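Local coordinates for protein cytochrome c7 (Geobacter sulfurreducens, PDB 3H4N) that probably carries electrons through three covalently attached, closely packed haems as a small multihaem cytochrome c7 involved in Fe(III) respiration, at residues Ala41-Gly44 and Lys45-His49; Thr51-Gly54 and Cys55-Met59. One frame throughout, in Å; residues are numbered along the deposited sequence. Where two conformers were deposited one is given.

Contact 1 of 2, residues Ala41-Gly44 and Lys45-His49; sequences AGMG and KDWAH. With HEM (protoporphyrin IX containing Fe), chain E.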
loop_
_atom_site.group_PDB
_atom_site.type_symbol
_atom_site.label_atom_id
_atom_site.label_comp_id
_atom_site.label_asym_id
_atom_site.label_seq_id
_atom_site.Cartn_x
_atom_site.Cartn_y
_atom_site.Cartn_z
ATOM N N ALA A 41 -0.134 9.654 7.996
ATOM C CA ALA A 41 -0.879 9.748 9.249
ATOM C C ALA A 41 -2.168 8.919 9.257
ATOM O O ALA A 41 -2.575 8.400 10.294
ATOM C CB ALA A 41 -1.184 11.224 9.595
ATOM N N GLY A 42 -2.818 8.823 8.102
ATOM C CA GLY A 42 -4.062 8.071 7.983
ATOM C C GLY A 42 -3.940 6.565 7.862
ATOM O O GLY A 42 -4.945 5.864 7.755
ATOM N N MET A 43 -2.717 6.050 7.896
ATOM C CA MET A 43 -2.468 4.624 7.675
ATOM C C MET A 43 -3.183 3.763 8.709
ATOM O O MET A 43 -3.152 4.024 9.910
ATOM C CB MET A 43 -0.963 4.313 7.715
ATOM C CG MET A 43 -0.595 2.875 7.331
ATOM S SD MET A 43 -1.274 2.296 5.757
ATOM C CE MET A 43 -0.442 3.441 4.648
ATOM N N GLY A 44 -3.808 2.715 8.212
ATOM C CA GLY A 44 -4.574 1.776 9.012
ATOM C C GLY A 44 -5.427 0.934 8.095
ATOM O O GLY A 44 -5.279 0.995 6.881
ATOM N N LYS A 45 -6.327 0.154 8.672
ATOM C CA LYS A 45 -7.221 -0.716 7.944
ATOM C C LYS A 45 -8.050 0.044 6.903
ATOM O O LYS A 45 -8.149 -0.403 5.766
ATOM C CB LYS A 45 -8.122 -1.416 8.963
ATOM C CG LYS A 45 -9.234 -2.239 8.391
ATOM C CD LYS A 45 -10.052 -2.943 9.490
ATOM C CE LYS A 45 -10.709 -1.978 10.445
ATOM N NZ LYS A 45 -12.060 -2.377 10.893
ATOM N N ASP A 46 -8.662 1.171 7.275
ATOM C CA ASP A 46 -9.521 1.906 6.341
ATOM C C ASP A 46 -8.718 2.389 5.143
ATOM O O ASP A 46 -9.148 2.275 3.997
ATOM C CB ASP A 46 -10.206 3.101 7.029
ATOM C CG ASP A 46 -11.196 2.673 8.108
ATOM O OD1 ASP A 46 -11.576 3.527 8.946
ATOM O OD2 ASP A 46 -11.636 1.507 8.201
ATOM N N TRP A 47 -7.526 2.918 5.410
ATOM C CA TRP A 47 -6.660 3.438 4.355
ATOM C C TRP A 47 -6.245 2.312 3.426
ATOM O O TRP A 47 -6.342 2.419 2.193
ATOM C CB TRP A 47 -5.403 4.059 4.981
ATOM C CG TRP A 47 -4.636 5.032 4.110
ATOM C CD1 TRP A 47 -4.654 6.395 4.216
ATOM C CD2 TRP A 47 -3.724 4.727 3.029
ATOM N NE1 TRP A 47 -3.821 6.953 3.279
ATOM C CE2 TRP A 47 -3.235 5.960 2.540
ATOM C CE3 TRP A 47 -3.264 3.546 2.433
ATOM C CZ2 TRP A 47 -2.333 6.043 1.484
ATOM C CZ3 TRP A 47 -2.351 3.633 1.392
ATOM C CH2 TRP A 47 -1.911 4.877 0.920
ATOM N N ALA A 48 -5.758 1.224 4.011
ATOM C CA ALA A 48 -5.174 0.141 3.229
ATOM C C ALA A 48 -6.203 -0.597 2.367
ATOM O O ALA A 48 -5.974 -0.897 1.182
ATOM C CB ALA A 48 -4.474 -0.837 4.135
ATOM N N HIS A 49 -7.348 -0.888 2.957
ATOM C CA HIS A 49 -8.372 -1.648 2.263
ATOM C C HIS A 49 -9.101 -0.808 1.195
ATOM O O HIS A 49 -9.815 -1.359 0.356
ATOM C CB HIS A 49 -9.366 -2.231 3.241
ATOM C CG HIS A 49 -8.810 -3.223 4.216
ATOM N ND1 HIS A 49 -9.439 -3.694 5.350
ATOM C CD2 HIS A 49 -7.593 -3.800 4.198
ATOM C CE1 HIS A 49 -8.630 -4.553 5.955
ATOM N NE2 HIS A 49 -7.508 -4.635 5.275
HETATM C CHA HEM E . -5.319 -3.701 8.321
HETATM C CHB HEM E . -7.983 -7.722 7.925
HETATM C CHC HEM E . -7.053 -7.666 3.206
HETATM C CHD HEM E . -3.402 -4.645 3.970
HETATM C C1A HEM E . -6.127 -4.764 8.651
HETATM C C2A HEM E . -6.670 -5.063 9.962
HETATM C C3A HEM E . -7.405 -6.184 9.839
HETATM C C4A HEM E . -7.355 -6.610 8.455
HETATM C CMA HEM E . -8.177 -6.937 10.936
HETATM C CAA HEM E . -6.394 -4.247 11.250
HETATM C CBA HEM E . -5.125 -4.811 11.893
HETATM C CGA HEM E . -4.709 -4.123 13.174
HETATM O O1A HEM E . -5.071 -2.949 13.406
HETATM O O2A HEM E . -3.964 -4.742 13.964
HETATM C C1B HEM E . -8.006 -8.034 6.577
HETATM C C2B HEM E . -8.867 -9.008 5.943
HETATM C C3B HEM E . -8.606 -8.996 4.634
HETATM C C4B HEM E . -7.588 -7.989 4.422
HETATM C CMB HEM E . -9.844 -9.914 6.730
HETATM C CAB HEM E . -9.270 -9.811 3.502
HETATM C CBB HEM E . -10.634 -9.695 3.402
HETATM C C1C HEM E . -5.941 -6.883 2.988
HETATM C C2C HEM E . -5.201 -6.777 1.743
HETATM C C3C HEM E . -4.166 -5.946 1.970
HETATM C C4C HEM E . -4.248 -5.491 3.342
HETATM C CMC HEM E . -5.562 -7.539 0.457
HETATM C CAC HEM E . -3.059 -5.479 0.995
HETATM C CBC HEM E . -3.403 -4.995 -0.230
HETATM C C1D HEM E . -3.620 -4.089 5.196
HETATM C C2D HEM E . -2.823 -3.033 5.722
HETATM C C3D HEM E . -3.426 -2.712 7.048
HETATM C C4D HEM E . -4.528 -3.614 7.213
HETATM C CMD HEM E . -1.620 -2.368 5.066
HETATM C CAD HEM E . -2.949 -1.612 7.993
HETATM C CBD HEM E . -1.771 -1.987 8.895
HETATM C CGD HEM E . -1.191 -0.773 9.637
HETATM O O1D HEM E . -1.541 0.389 9.315
HETATM O O2D HEM E . -0.359 -0.908 10.584
HETATM N NA HEM E . -6.548 -5.723 7.759
HETATM N NB HEM E . -7.244 -7.411 5.611
HETATM N NC HEM E . -5.316 -6.097 3.930
HETATM N ND HEM E . -4.611 -4.423 6.099
HETATM FE FE HEM E . -5.958 -5.907 5.834
HETATM O O HOH W 1 -6.830 3.778 8.132
#
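Gly44 and Ala48 meet through the first backbone bond of helix 45-59, for which Gly44 serves as the N-cap residue, in the haem-bearing fold of a cytochrome c7. Ala48 N donates to Gly44 O at 2.9 Å, nearly in line with the carbonyl. A water bridges loop and helix: it donates to Gly42 O and accepts from Trp47 N, a first-turn amide, the latter at 2.9 Å. Glycine suits position 44, because a phi of 165° is one that residues with a beta-carbon rarely take.

The apolar part of the contact joins Met43 to Trp47. Methyl CE lies over one face of the indole, 3.8 Å from the centroid of the six-membered ring and 20° off its normal, a CH-pi contact; SD stands obliquely to the same ring, making the pair Met-aromatic. With CG anti to the backbone N (chi1 -173°), the methionine then bends at both later torsions, and this curl returns CE to the ring although the CB bond points away from the helix. Trp47 also touches Cys31 and Ile40, and its CZ3 lies near CBB of the haem of chain D. An alanine in place of Trp47 would probably leave the Met43 methyl without its aromatic face and open a gap beside that haem.

The haem of chain E supplies a third group of contacts. Its propionate oxygen O1D lies 3.3 Å from both Met43 CG and Gly44 CA. Ala48, with only a methyl group, lets the helix come close to the porphyrin, CB lying 3.2 Å from haem C2D, while the aliphatic part of Lys45 runs along the pyrrole that carries C2A and C3A. His49, with His70 as the other axial ligand, binds the iron through NE2 at 2.1 Å.

Contact 2 of 2, residues Thr51-Gly54 and Cys55-Met59; sequences TCTG and CHKEM. With HEM (protoporphyrin IX containing Fe), chain D.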
loop_
_atom_site.group_PDB
_atom_site.type_symbol
_atom_site.label_atom_id
_atom_site.label_comp_id
_atom_site.label_asym_id
_atom_site.label_seq_id
_atom_site.Cartn_x
_atom_site.Cartn_y
_atom_site.Cartn_z
ATOM N N THR A 51 -7.147 2.126 -0.519
ATOM C CA THR A 51 -6.139 2.571 -1.473
ATOM C C THR A 51 -5.240 1.463 -1.998
ATOM O O THR A 51 -4.971 1.402 -3.200
ATOM C CB THR A 51 -5.314 3.680 -0.842
ATOM O OG1 THR A 51 -6.175 4.783 -0.531
ATOM C CG2 THR A 51 -4.269 4.221 -1.804
ATOM N N CYS A 52 -4.767 0.597 -1.110
ATOM C CA CYS A 52 -3.883 -0.501 -1.522
ATOM C C CYS A 52 -4.642 -1.501 -2.397
ATOM O O CYS A 52 -4.295 -1.739 -3.553
ATOM C CB CYS A 52 -3.263 -1.224 -0.315
ATOM S SG CYS A 52 -2.462 -0.228 0.959
ATOM N N THR A 53 -5.703 -2.072 -1.843
ATOM C CA THR A 53 -6.473 -3.065 -2.570
ATOM C C THR A 53 -7.093 -2.451 -3.832
ATOM O O THR A 53 -7.171 -3.094 -4.872
ATOM C CB THR A 53 -7.556 -3.663 -1.654
ATOM O OG1 THR A 53 -6.931 -4.165 -0.464
ATOM C CG2 THR A 53 -8.250 -4.884 -2.270
ATOM N N GLY A 54 -7.538 -1.196 -3.740
ATOM C CA GLY A 54 -8.177 -0.513 -4.857
ATOM C C GLY A 54 -7.283 -0.457 -6.087
ATOM O O GLY A 54 -7.712 -0.752 -7.207
ATOM N N CYS A 55 -6.028 -0.068 -5.893
ATOM C CA CYS A 55 -5.126 0.008 -7.040
ATOM C C CYS A 55 -4.808 -1.375 -7.598
ATOM O O CYS A 55 -4.792 -1.559 -8.810
ATOM C CB CYS A 55 -3.823 0.712 -6.710
ATOM S SG CYS A 55 -2.738 0.660 -8.159
ATOM N N HIS A 56 -4.583 -2.352 -6.726
ATOM C CA HIS A 56 -4.271 -3.697 -7.197
ATOM C C HIS A 56 -5.399 -4.234 -8.085
ATOM O O HIS A 56 -5.164 -4.856 -9.124
ATOM C CB HIS A 56 -4.010 -4.642 -6.020
ATOM C CG HIS A 56 -2.784 -4.295 -5.234
ATOM N ND1 HIS A 56 -2.567 -4.784 -3.968
ATOM C CD2 HIS A 56 -1.731 -3.490 -5.513
ATOM C CE1 HIS A 56 -1.421 -4.313 -3.508
ATOM N NE2 HIS A 56 -0.882 -3.536 -4.435
ATOM N N LYS A 57 -6.638 -3.964 -7.694
ATOM C CA LYS A 57 -7.788 -4.362 -8.512
ATOM C C LYS A 57 -7.849 -3.558 -9.819
ATOM O O LYS A 57 -8.132 -4.121 -10.870
ATOM C CB LYS A 57 -9.073 -4.270 -7.676
ATOM C CG LYS A 57 -9.146 -5.349 -6.597
ATOM C CD LYS A 57 -10.484 -5.424 -5.872
ATOM C CE LYS A 57 -10.486 -6.570 -4.847
ATOM N NZ LYS A 57 -11.663 -6.555 -3.918
ATOM N N GLU A 58 -7.547 -2.262 -9.772
ATOM C CA GLU A 58 -7.575 -1.427 -10.988
ATOM C C GLU A 58 -6.537 -1.875 -12.014
ATOM O O GLU A 58 -6.795 -1.830 -13.229
ATOM C CB GLU A 58 -7.347 0.048 -10.625
ATOM C CG GLU A 58 -7.670 1.118 -11.675
ATOM C CD GLU A 58 -8.500 0.655 -12.868
ATOM O OE1 GLU A 58 -7.983 0.708 -14.006
ATOM O OE2 GLU A 58 -9.676 0.273 -12.684
ATOM N N MET A 59 -5.361 -2.285 -11.540
ATOM C CA MET A 59 -4.249 -2.631 -12.413
ATOM C C MET A 59 -4.230 -4.105 -12.786
ATOM O O MET A 59 -3.491 -4.487 -13.686
ATOM C CB MET A 59 -2.923 -2.264 -11.753
ATOM C CG MET A 59 -2.763 -0.792 -11.531
ATOM S SD MET A 59 -1.120 -0.247 -11.030
ATOM C CE MET A 59 -0.062 -0.715 -12.423
HETATM C CHA HEM D . 2.521 -5.207 -5.751
HETATM C CHB HEM D . 1.296 -4.125 -1.219
HETATM C CHC HEM D . -0.486 0.075 -2.761
HETATM C CHD HEM D . 0.259 -1.178 -7.313
HETATM C C1A HEM D . 2.390 -5.271 -4.390
HETATM C C2A HEM D . 2.879 -6.337 -3.526
HETATM C C3A HEM D . 2.529 -6.025 -2.267
HETATM C C4A HEM D . 1.812 -4.780 -2.302
HETATM C CMA HEM D . 2.815 -6.828 -0.974
HETATM C CAA HEM D . 3.691 -7.577 -3.992
HETATM C CBA HEM D . 3.033 -8.916 -3.675
HETATM C CGA HEM D . 4.052 -10.037 -3.645
HETATM O O1A HEM D . 5.253 -9.807 -3.955
HETATM O O2A HEM D . 3.671 -11.195 -3.317
HETATM C C1B HEM D . 0.721 -2.879 -1.247
HETATM C C2B HEM D . 0.300 -2.139 -0.079
HETATM C C3B HEM D . -0.158 -0.955 -0.505
HETATM C C4B HEM D . -0.063 -0.935 -1.948
HETATM C CMB HEM D . 0.393 -2.654 1.365
HETATM C CAB HEM D . -0.711 0.231 0.313
HETATM C CBB HEM D . 0.028 0.614 1.399
HETATM C C1C HEM D . -0.485 0.070 -4.123
HETATM C C2C HEM D . -1.012 1.138 -4.953
HETATM C C3C HEM D . -0.781 0.813 -6.223
HETATM C C4C HEM D . -0.133 -0.486 -6.204
HETATM C CMC HEM D . -1.691 2.401 -4.389
HETATM C CAC HEM D . -1.165 1.593 -7.511
HETATM C CBC HEM D . -1.349 2.950 -7.472
HETATM C C1D HEM D . 0.969 -2.358 -7.317
HETATM C C2D HEM D . 1.485 -3.000 -8.492
HETATM C C3D HEM D . 2.177 -4.240 -8.007
HETATM C C4D HEM D . 2.020 -4.241 -6.585
HETATM C CMD HEM D . 1.363 -2.528 -9.936
HETATM C CAD HEM D . 2.916 -5.256 -8.876
HETATM C CBD HEM D . 4.368 -4.792 -9.019
HETATM C CGD HEM D . 5.220 -5.698 -9.871
HETATM O O1D HEM D . 4.985 -6.928 -9.848
HETATM O O2D HEM D . 6.169 -5.206 -10.548
HETATM N NA HEM D . 1.746 -4.341 -3.607
HETATM N NB HEM D . 0.490 -2.105 -2.380
HETATM N NC HEM D . 0.047 -0.923 -4.917
HETATM N ND HEM D . 1.306 -3.112 -6.197
HETATM FE FE HEM D . 0.903 -2.608 -4.272
#
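Cys52 and Cys55 reach the same haem through different first torsions: SG of Cys52 is anti to its carbonyl carbon (chi1 -50°), whereas SG of Cys55 is anti to the backbone N (chi1 176°). On one helical face, this difference carries the sulfurs to two neighbouring pyrroles of the haem of chain D. Each forms a thioether, Cys52 SG to CAB at 1.9 Å and Cys55 SG to CAC at the same length. Together with His56 they make the Cys-X-X-Cys-His haem-binding motif of c-type cytochromes, with Thr53 and Gly54 as the intervening pair.

His56 follows directly and binds the iron through NE2 at 2.0 Å, with His21 as the other axial ligand. Cys52 O lies over one face of the imidazole, 3.4 Å from CG, and the same oxygen accepts the His56 amide in the carbonyl plane at 3.2 Å. ND1 donates its hydrogen to Pro63 O, a second-shell bond that helps fix the ring's rotation.

The helix itself supplies the scaffold. Lys57 N bonds to Thr53 O at 3.0 Å, and the two side chains run side by side, Thr53 CG2 meeting Lys57 CE at 3.8 Å beside the extended lysine chain. Gly54, which has no side chain, accepts from Glu58 N. Met59 brings its flexible thioether chain to the porphyrin rim, CE 3.4 Å from the haem methyl CMD.

Two thioethers and an iron bond anchor the haem firmly to one helix, and the ND1 bond probably makes His56 a more electron-rich ligand, which would tend to favour the ferric state.

How the contacts relate
Both contacts lie on helix 45-59 and come in series: contact 1 ends at His49, contact 2 opens at Thr51, and their centres are about 14 Å apart. Contact 1 starts the helix out of the loop that follows strand 14-16, and contact 2 occupies its C-terminal part. They touch directly, with a probable hydrogen bond from Thr53 N to Ala48 O (3.3 Å) and Trp47 CZ3 packing on Cys52 SG. One helix thus provides axial histidines to two different haems, His49 to one and His56 to the other, tying their relative positions together, an arrangement consistent with electron exchange between haems in this small multihaem protein.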